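Local coordinates for DUF3298 domain-containing protein (Pseudomonas aeruginosa, PDB 4E72) that is of unknown function but belongs to the DUF3298 family and, carrying a signal sequence with a lipoprotein motif, is probably exported from the cytoplasm, at residues I208-L213 / N220-R225; P139-A144 / N214-P219; I121-D124 / K129-S132; Q148-H153 / W172-T177. All blocks are in the same frame, centred on the assembly; numbering follows the deposited sequence. Where two conformers were deposited one is given.

Contact 1 of 4, residues I208-L213 / N220-R225; sequences IPYPRL and NLFPGR
The phenol oxygen of Tyr-210 is held by two hydrogen bonds. One joins it to the carbonyl oxygen of Thr-183; in the other a water donates to OH of Tyr-210 at 3.0 Å while giving a second hydrogen bond to the backbone O of Leu-221 at 2.8 Å. Direct contact between the segments is largely aromatic. CD of Pro-223 stands over the middle of one face of the Tyr-210 ring, 3.4 Å from the centroid and only 2° off the normal, a nearly ideal CH-pi arrangement. The same tyrosine turns an edge toward Phe-222 in an edge-to-face pair with planes 58° apart, its CD1 standing above the centre of the phenylalanine ring. The far end of that ring reaches back to the short 3-10 turn at 210-212: CE2 of Phe-222 lies 3.3 Å from the backbone O of Tyr-210, while the carbonyl of Leu-213 meets the ring at its edge. The irregular part of the tail after Leu-221 is thus packed against this turn. Around the cluster, Tyr-210 and Leu-213 rest on Val-187 of strand 187-190, and Leu-213 also touches Phe-145 of helix 142-159.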
# COMPACT_ATOMS: atom_id res chain seq x y z
N ILE A 208 9.47 10.48 7.18
CA ILE A 208 9.77 11.04 8.50
C ILE A 208 11.02 10.35 9.00
O ILE A 208 10.99 9.14 9.20
CB ILE A 208 8.65 10.97 9.56
CG1 ILE A 208 7.30 11.51 9.04
CG2 ILE A 208 9.10 11.70 10.84
CD1 ILE A 208 6.10 10.87 9.76
N PRO A 209 12.12 11.11 9.23
CA PRO A 209 13.33 10.49 9.80
C PRO A 209 13.05 9.91 11.19
O PRO A 209 12.42 10.58 12.00
CB PRO A 209 14.34 11.65 9.86
CG PRO A 209 13.81 12.69 8.89
CD PRO A 209 12.31 12.56 9.02
N TYR A 210 13.57 8.70 11.48
CA TYR A 210 13.41 8.08 12.82
C TYR A 210 13.88 8.99 14.01
O TYR A 210 13.17 8.98 15.01
CB TYR A 210 14.10 6.71 12.91
CG TYR A 210 13.29 5.64 12.21
CD1 TYR A 210 12.24 4.99 12.85
CD2 TYR A 210 13.50 5.34 10.86
CE1 TYR A 210 11.48 4.01 12.21
CE2 TYR A 210 12.75 4.37 10.21
CZ TYR A 210 11.73 3.71 10.88
OH TYR A 210 10.95 2.80 10.19
N PRO A 211 14.92 9.87 13.92
CA PRO A 211 15.24 10.71 15.09
C PRO A 211 14.15 11.74 15.42
O PRO A 211 14.14 12.26 16.54
CB PRO A 211 16.56 11.40 14.70
CG PRO A 211 17.14 10.53 13.63
CD PRO A 211 15.93 10.05 12.86
N ARG A 212 13.22 12.02 14.48
CA ARG A 212 12.09 12.92 14.72
C ARG A 212 10.96 12.16 15.44
O ARG A 212 9.97 12.78 15.87
CB ARG A 212 11.55 13.54 13.40
CG ARG A 212 12.56 14.48 12.71
CD ARG A 212 12.39 15.96 13.03
NE ARG A 212 12.31 16.28 14.46
CZ ARG A 212 13.35 16.41 15.28
NH1 ARG A 212 14.58 16.21 14.83
NH2 ARG A 212 13.16 16.72 16.55
N LEU A 213 11.11 10.83 15.57
CA LEU A 213 10.09 9.96 16.16
C LEU A 213 10.46 9.35 17.52
O LEU A 213 9.81 8.40 17.96
CB LEU A 213 9.74 8.84 15.16
CG LEU A 213 9.16 9.36 13.84
CD1 LEU A 213 9.32 8.35 12.76
CD2 LEU A 213 7.70 9.84 14.01
N ASN A 220 11.53 -0.38 19.97
CA ASN A 220 11.77 -1.74 19.46
C ASN A 220 11.44 -1.92 17.97
O ASN A 220 11.76 -2.97 17.39
CB ASN A 220 10.95 -2.76 20.28
CG ASN A 220 9.52 -2.35 20.60
OD1 ASN A 220 9.23 -1.66 21.61
ND2 ASN A 220 8.57 -2.80 19.79
N LEU A 221 10.82 -0.90 17.34
CA LEU A 221 10.44 -0.91 15.94
C LEU A 221 11.38 -0.02 15.11
O LEU A 221 11.21 0.05 13.89
CB LEU A 221 8.97 -0.45 15.78
CG LEU A 221 7.92 -1.40 16.34
CD1 LEU A 221 6.54 -0.75 16.32
CD2 LEU A 221 7.89 -2.73 15.57
N PHE A 222 12.33 0.66 15.78
CA PHE A 222 13.35 1.45 15.09
C PHE A 222 14.29 0.49 14.35
O PHE A 222 14.50 -0.64 14.81
CB PHE A 222 14.15 2.35 16.06
CG PHE A 222 13.56 3.72 16.33
CD1 PHE A 222 12.25 3.85 16.80
CD2 PHE A 222 14.32 4.86 16.19
CE1 PHE A 222 11.71 5.11 17.09
CE2 PHE A 222 13.80 6.12 16.52
CZ PHE A 222 12.48 6.24 16.92
N PRO A 223 14.83 0.89 13.18
CA PRO A 223 15.68 -0.03 12.43
C PRO A 223 17.01 -0.32 13.15
O PRO A 223 17.53 0.53 13.90
CB PRO A 223 15.88 0.68 11.09
CG PRO A 223 15.67 2.11 11.38
CD PRO A 223 14.66 2.18 12.48
N GLY A 224 17.50 -1.53 12.96
CA GLY A 224 18.75 -1.99 13.54
C GLY A 224 19.91 -1.38 12.78
O GLY A 224 20.21 -1.80 11.66
N ARG A 225 20.54 -0.36 13.39
CA ARG A 225 21.68 0.37 12.81
C ARG A 225 22.70 0.74 13.90
O ARG A 225 22.90 -0.01 14.85
CB ARG A 225 21.21 1.61 12.01
CG ARG A 225 20.41 2.67 12.79
CD ARG A 225 21.27 3.87 13.17
NE ARG A 225 20.57 4.81 14.05
CZ ARG A 225 21.18 5.73 14.79
NH1 ARG A 225 22.50 5.85 14.78
NH2 ARG A 225 20.47 6.55 15.56
O HOH W 1 11.88 0.17 11.22

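Contact 2 of 4, residues P139-A144 / N214-P219; sequences PGQEEA and NGIVKP
The side-chain amide of Gln-141 is flanked by two groups of the facing loop: the carbonyl oxygen of Gly-215 approaches at a tilt to its plane, 4.0 Å from CD of Gln-141, and the CD1 methyl of Ile-216 lies close to that plane, at the edge of the amide. Closer still is the aliphatic part of the glutamine, whose CG comes to 3.4 Å from O of Gly-215. The chain bends at the next bond (chi2 -48°), and the side chains of Gln-141 and Ile-216 cross at about a right angle. The site is the start of helix 142-159, with Gln-141 at the N-cap position, so the loop 214-219 is laid against the first turn of a helix. Its apolar contribution comes from Ile-216, both of whose branches are used. CG2 of Ile-216 lies 3.8 Å from the backbone O of Gln-141. CG1 is anti to the carbonyl carbon (chi1 -52°), and from it CD1 is carried onto the helix, where it meets CB of Ala-144 at 3.4 Å, tighter than ordinary carbon-carbon packing. Gly-215, whose carbonyl meets the glutamine, has a positive phi of 84°, a conformation that suits glycine. Beside this contact the loop is also joined to helix 133-136 and the loop that follows it: Ile-216 is backbone hydrogen-bonded to Val-138 and Lys-218 to Met-136, while NZ of Lys-218 is hydrogen-bonded to the carbonyl oxygen of Asp-135.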
# COMPACT_ATOMS: atom_id res chain seq x y z
N PRO A 139 1.80 4.95 23.48
CA PRO A 139 0.41 5.35 23.82
C PRO A 139 0.25 6.85 24.04
O PRO A 139 1.02 7.47 24.78
CB PRO A 139 0.12 4.58 25.11
CG PRO A 139 1.09 3.45 25.12
CD PRO A 139 2.30 3.87 24.36
N GLY A 140 -0.76 7.41 23.37
CA GLY A 140 -1.10 8.83 23.39
C GLY A 140 -0.33 9.70 22.40
O GLY A 140 -0.54 10.92 22.39
N GLN A 141 0.53 9.12 21.54
CA GLN A 141 1.37 9.96 20.65
C GLN A 141 0.92 10.08 19.19
O GLN A 141 1.70 10.60 18.38
CB GLN A 141 2.84 9.51 20.69
CG GLN A 141 3.46 9.45 22.11
CD GLN A 141 3.20 10.68 22.96
OE1 GLN A 141 2.45 10.65 23.93
NE2 GLN A 141 3.81 11.80 22.60
N GLU A 142 -0.33 9.70 18.84
CA GLU A 142 -0.79 9.83 17.45
C GLU A 142 -0.73 11.30 16.98
O GLU A 142 -0.20 11.55 15.91
CB GLU A 142 -2.19 9.25 17.25
CG GLU A 142 -2.55 9.17 15.77
CD GLU A 142 -3.70 8.30 15.30
OE1 GLU A 142 -4.39 7.70 16.15
OE2 GLU A 142 -3.88 8.20 14.07
N GLU A 143 -1.21 12.24 17.80
CA GLU A 143 -1.17 13.69 17.53
C GLU A 143 0.28 14.13 17.22
O GLU A 143 0.50 14.73 16.17
CB GLU A 143 -1.72 14.47 18.74
N ALA A 144 1.26 13.75 18.09
CA ALA A 144 2.69 14.05 17.88
C ALA A 144 3.22 13.43 16.56
O ALA A 144 4.03 14.06 15.89
CB ALA A 144 3.51 13.55 19.06
N ASN A 214 11.48 9.92 18.20
CA ASN A 214 11.93 9.51 19.53
C ASN A 214 10.83 9.80 20.52
O ASN A 214 10.44 10.96 20.67
CB ASN A 214 13.22 10.25 19.93
CG ASN A 214 14.46 9.84 19.18
OD1 ASN A 214 14.75 8.66 18.97
ND2 ASN A 214 15.28 10.82 18.85
N GLY A 215 10.29 8.75 21.13
CA GLY A 215 9.20 8.91 22.09
C GLY A 215 7.84 8.97 21.42
O GLY A 215 6.84 9.23 22.08
N ILE A 216 7.81 8.76 20.07
CA ILE A 216 6.60 8.76 19.27
C ILE A 216 6.36 7.33 18.79
O ILE A 216 5.33 6.74 19.11
CB ILE A 216 6.58 9.79 18.10
CG1 ILE A 216 6.93 11.26 18.52
CG2 ILE A 216 5.26 9.75 17.36
CD1 ILE A 216 6.36 11.80 19.77
N VAL A 217 7.30 6.78 18.01
CA VAL A 217 7.26 5.40 17.53
C VAL A 217 7.94 4.54 18.63
O VAL A 217 8.90 4.99 19.24
CB VAL A 217 7.93 5.28 16.13
CG1 VAL A 217 8.15 3.82 15.74
CG2 VAL A 217 7.11 5.99 15.04
N LYS A 218 7.41 3.34 18.93
CA LYS A 218 7.97 2.40 19.91
C LYS A 218 9.46 2.14 19.59
O LYS A 218 9.78 1.90 18.43
CB LYS A 218 7.17 1.10 19.89
CG LYS A 218 5.86 1.19 20.66
CD LYS A 218 4.99 0.01 20.38
CE LYS A 218 3.78 0.00 21.28
NZ LYS A 218 2.64 -0.72 20.65
N PRO A 219 10.39 2.24 20.58
CA PRO A 219 11.83 2.07 20.26
C PRO A 219 12.22 0.72 19.62
O PRO A 219 13.15 0.69 18.82
CB PRO A 219 12.51 2.23 21.62
CG PRO A 219 11.55 2.99 22.45
CD PRO A 219 10.18 2.57 22.00

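Contact 3 of 4, residues I121-D124 / K129-S132; sequences INYD and KVLS
Asp-124 and Lys-129 form an antiparallel hydrogen-bonded pair, N of Asp-124 reaching O of Lys-129 at 2.7 Å and N of Lys-129 returning to O of Asp-124 at 3.1 Å. Beyond the non-hydrogen-bonded pair of Tyr-123 and Val-130, the N of Leu-131 donates to O of Asn-122 at 2.7 Å, almost straight at 173°. On the other side of this same pair the backbones part, and a water bridges them, accepting from N of Asn-122 and donating to O of Leu-131, although the latter distance is so short that its exact value is doubtful. Side chains follow the alternation of the strands. On the face of Tyr-123 and Val-130, CG2 of Val-130 meets the edge of the tyrosine ring at CD1, 3.9 Å away, and lies equally far from CG2 of Ile-121. With CG anti to the backbone N (chi1 -171°), the Tyr-123 ring runs alongside the backbone of Lys-129. Leu-131 rests its branched end on CB of Asp-124. The next shell fixes the polar ends: OH of Tyr-123 bonds to Glu-41, the Asn-122 amide to Val-180 O and Leu-182 N, and Asp-124 OD2 to Gln-127 within the turn of this beta hairpin. Strand 129-130 is an outermost strand of the six-stranded mixed sheet; strand 98-108 flanks 115-124 on its other side, and helix 44-54 packs against Tyr-123 and Val-130.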
# COMPACT_ATOMS: atom_id res chain seq x y z
N ILE A 121 1.33 -3.50 4.17
CA ILE A 121 1.22 -4.50 5.23
C ILE A 121 2.55 -4.41 5.99
O ILE A 121 3.62 -4.51 5.37
CB ILE A 121 0.91 -5.94 4.75
CG1 ILE A 121 -0.37 -6.03 3.89
CG2 ILE A 121 0.88 -6.91 5.97
CD1 ILE A 121 -0.56 -7.40 3.16
N ASN A 122 2.50 -4.18 7.29
CA ASN A 122 3.68 -4.18 8.16
C ASN A 122 3.57 -5.42 9.05
O ASN A 122 2.87 -5.40 10.04
CB ASN A 122 3.81 -2.90 8.98
CG ASN A 122 4.02 -1.68 8.15
OD1 ASN A 122 5.17 -1.29 7.90
ND2 ASN A 122 2.92 -1.07 7.69
N TYR A 123 4.16 -6.52 8.62
CA TYR A 123 4.08 -7.78 9.35
C TYR A 123 5.30 -8.01 10.24
O TYR A 123 6.42 -8.12 9.74
CB TYR A 123 3.91 -8.94 8.37
CG TYR A 123 3.60 -10.25 9.06
CD1 TYR A 123 2.30 -10.56 9.46
CD2 TYR A 123 4.61 -11.18 9.30
CE1 TYR A 123 2.02 -11.76 10.11
CE2 TYR A 123 4.33 -12.38 9.97
CZ TYR A 123 3.04 -12.66 10.38
OH TYR A 123 2.74 -13.85 10.99
N ASP A 124 5.08 -8.10 11.56
CA ASP A 124 6.14 -8.39 12.54
C ASP A 124 6.23 -9.90 12.78
O ASP A 124 5.27 -10.51 13.24
CB ASP A 124 5.89 -7.63 13.85
CG ASP A 124 6.97 -7.76 14.92
OD1 ASP A 124 8.13 -8.09 14.58
OD2 ASP A 124 6.67 -7.46 16.09
N LYS A 129 2.24 -10.84 13.71
CA LYS A 129 1.19 -9.84 13.72
C LYS A 129 1.37 -8.77 12.64
O LYS A 129 2.49 -8.32 12.42
CB LYS A 129 1.26 -9.15 15.10
CG LYS A 129 0.11 -8.22 15.47
CD LYS A 129 0.36 -7.60 16.84
CE LYS A 129 -0.77 -6.72 17.30
NZ LYS A 129 -0.79 -6.61 18.79
N VAL A 130 0.26 -8.29 12.09
CA VAL A 130 0.20 -7.12 11.22
C VAL A 130 0.13 -5.93 12.17
O VAL A 130 -0.73 -5.90 13.04
CB VAL A 130 -1.01 -7.16 10.23
CG1 VAL A 130 -1.18 -5.82 9.51
CG2 VAL A 130 -0.85 -8.28 9.22
N LEU A 131 1.03 -4.96 12.01
CA LEU A 131 1.01 -3.77 12.87
C LEU A 131 0.18 -2.64 12.25
O LEU A 131 0.38 -2.27 11.08
CB LEU A 131 2.43 -3.26 13.13
CG LEU A 131 3.47 -4.27 13.61
CD1 LEU A 131 4.86 -3.71 13.47
CD2 LEU A 131 3.21 -4.73 15.05
N SER A 132 -0.77 -2.13 13.02
CA SER A 132 -1.59 -0.97 12.69
C SER A 132 -0.79 0.28 13.15
O SER A 132 0.24 0.12 13.84
CB SER A 132 -2.93 -1.06 13.41
OG SER A 132 -2.71 -1.15 14.82
O HOH W 2 0.25 -2.70 8.62

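Contact 4 of 4, residues Q148-H153 / W172-T177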
# COMPACT_ATOMS: atom_id res chain seq x y z
N GLN A 148 4.81 15.50 13.09
CA GLN A 148 6.06 15.18 12.38
C GLN A 148 5.80 14.91 10.90
O GLN A 148 6.64 15.20 10.06
CB GLN A 148 6.80 13.98 13.01
CG GLN A 148 7.22 14.21 14.48
CD GLN A 148 7.95 15.51 14.69
OE1 GLN A 148 9.01 15.75 14.11
NE2 GLN A 148 7.37 16.40 15.49
N ALA A 149 4.62 14.36 10.59
CA ALA A 149 4.14 14.09 9.23
C ALA A 149 3.96 15.41 8.49
O ALA A 149 4.31 15.49 7.31
CB ALA A 149 2.83 13.32 9.28
N GLU A 150 3.44 16.45 9.20
CA GLU A 150 3.26 17.83 8.70
C GLU A 150 4.62 18.42 8.27
O GLU A 150 4.71 19.08 7.24
CB GLU A 150 2.63 18.72 9.80
CG GLU A 150 1.13 18.59 9.96
CD GLU A 150 0.51 19.06 11.27
OE1 GLU A 150 0.72 20.24 11.65
OE2 GLU A 150 -0.25 18.27 11.88
N LEU A 151 5.68 18.16 9.06
CA LEU A 151 7.04 18.62 8.77
C LEU A 151 7.57 17.91 7.51
O LEU A 151 8.14 18.57 6.63
CB LEU A 151 7.95 18.39 10.00
CG LEU A 151 9.46 18.70 9.87
CD1 LEU A 151 9.72 20.18 9.53
CD2 LEU A 151 10.21 18.27 11.12
N ALA A 152 7.32 16.58 7.39
CA ALA A 152 7.68 15.76 6.23
C ALA A 152 6.93 16.22 4.96
O ALA A 152 7.45 16.09 3.85
CB ALA A 152 7.39 14.29 6.53
N HIS A 153 5.71 16.79 5.14
CA HIS A 153 4.94 17.38 4.06
C HIS A 153 5.66 18.62 3.55
O HIS A 153 5.81 18.79 2.33
CB HIS A 153 3.50 17.71 4.51
CG HIS A 153 2.63 18.23 3.40
ND1 HIS A 153 2.13 19.52 3.42
CD2 HIS A 153 2.22 17.62 2.26
CE1 HIS A 153 1.42 19.65 2.30
NE2 HIS A 153 1.45 18.54 1.57
N TRP A 172 -4.52 21.77 -2.11
CA TRP A 172 -4.17 20.48 -1.55
C TRP A 172 -3.60 20.65 -0.16
O TRP A 172 -2.38 20.57 0.02
CB TRP A 172 -3.18 19.76 -2.48
CG TRP A 172 -3.64 19.62 -3.90
CD1 TRP A 172 -3.29 20.41 -4.96
CD2 TRP A 172 -4.55 18.63 -4.40
NE1 TRP A 172 -3.90 19.95 -6.11
CE2 TRP A 172 -4.69 18.87 -5.79
CE3 TRP A 172 -5.28 17.58 -3.82
CZ2 TRP A 172 -5.52 18.08 -6.60
CZ3 TRP A 172 -6.09 16.80 -4.62
CH2 TRP A 172 -6.19 17.04 -6.00
N PRO A 173 -4.44 20.88 0.87
CA PRO A 173 -3.88 20.97 2.23
C PRO A 173 -3.34 19.61 2.67
O PRO A 173 -3.64 18.58 2.04
CB PRO A 173 -5.07 21.43 3.09
CG PRO A 173 -6.27 20.97 2.36
CD PRO A 173 -5.92 20.97 0.89
N PHE A 174 -2.54 19.60 3.72
CA PHE A 174 -2.03 18.37 4.29
C PHE A 174 -3.22 17.54 4.81
O PHE A 174 -4.23 18.08 5.28
CB PHE A 174 -1.00 18.67 5.39
CG PHE A 174 -0.38 17.42 5.98
CD1 PHE A 174 0.27 16.50 5.17
CD2 PHE A 174 -0.52 17.13 7.33
CE1 PHE A 174 0.81 15.33 5.71
CE2 PHE A 174 0.01 15.95 7.87
CZ PHE A 174 0.69 15.07 7.06
N GLN A 175 -3.11 16.22 4.66
CA GLN A 175 -4.13 15.25 5.03
C GLN A 175 -3.46 14.05 5.65
O GLN A 175 -2.29 13.81 5.37
CB GLN A 175 -4.88 14.81 3.74
CG GLN A 175 -6.32 14.36 3.94
CD GLN A 175 -6.88 13.59 2.77
OE1 GLN A 175 -6.82 14.01 1.61
NE2 GLN A 175 -7.48 12.44 3.06
N ARG A 176 -4.18 13.27 6.47
CA ARG A 176 -3.61 12.04 7.01
C ARG A 176 -3.67 10.97 5.91
O ARG A 176 -4.38 11.14 4.92
CB ARG A 176 -4.36 11.54 8.26
CG ARG A 176 -4.19 12.37 9.53
CD ARG A 176 -5.02 11.73 10.63
NE ARG A 176 -4.99 12.48 11.88
CZ ARG A 176 -5.36 11.98 13.05
NH1 ARG A 176 -5.83 10.74 13.14
NH2 ARG A 176 -5.27 12.72 14.15
N THR A 177 -2.99 9.86 6.12
CA THR A 177 -3.05 8.74 5.20
C THR A 177 -3.16 7.45 6.00
O THR A 177 -2.53 7.36 7.04
CB THR A 177 -1.85 8.72 4.21
OG1 THR A 177 -2.03 7.63 3.29
CG2 THR A 177 -0.46 8.62 4.90
O HOH W 3 0.00 19.09 -0.83
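Phe-174 packs against helix 142-159, at the flank of the layer that this helix forms on the three-stranded antiparallel sheet 179-181, 187-190 and 205-208. Its CG is anti to the backbone N (chi1 -178°), which sends the ring from an irregular loop onto one turn of the helix, among Ala-149, Glu-150 and His-153. Three different orientations meet there. Glu-150 crosses the phenylalanine at about a right angle; its CA stands over a face of the ring, toward the rim, in a CH-pi contact, and its CG comes to 3.4 Å from CD2 of Phe-174, so that the aliphatic stem of the acid does the touching. Ala-149 meets the far end of the ring, its CB 3.5 Å from CZ of Phe-174. The side chains of His-153 and Phe-174 run past one another in opposite senses, their rings inclined by 39° with centroids 5.0 Å apart, an oblique pairing. CB of Phe-174 lies over one face of the imidazole, and CD1 of Phe-174 comes to 3.4 Å from CG of His-153. Leu-206 of strand 205-208 touches both side chains, closing the cluster toward the sheet. In the plane of the imidazole a water lies 2.9 Å from NE2 of His-153 and donates a hydrogen bond, also of 2.9 Å, to the backbone O of Trp-172.

In the fold
From the N terminus, contact 3 comes first, closing a hairpin of four intervening residues at the edge of the six-stranded sheet. Contact 2 opens soon afterwards and closes a loop of 69 residues between the start of helix 142-159 and the segment 214-219. Contact 4, spanning 18 residues, is nested inside that loop and uses the same helix further along. Contact 1, spanning six, crosses contact 2, because 208-213 lies inside that loop and 220-225 beyond its end; Phe-222 and Val-217 touch where they adjoin. The C-terminal tail also packs beside the edge of the large sheet, Leu-221 on Leu-131 of contact 3, while Ile-208 and Arg-212 touch the helix within contact 4.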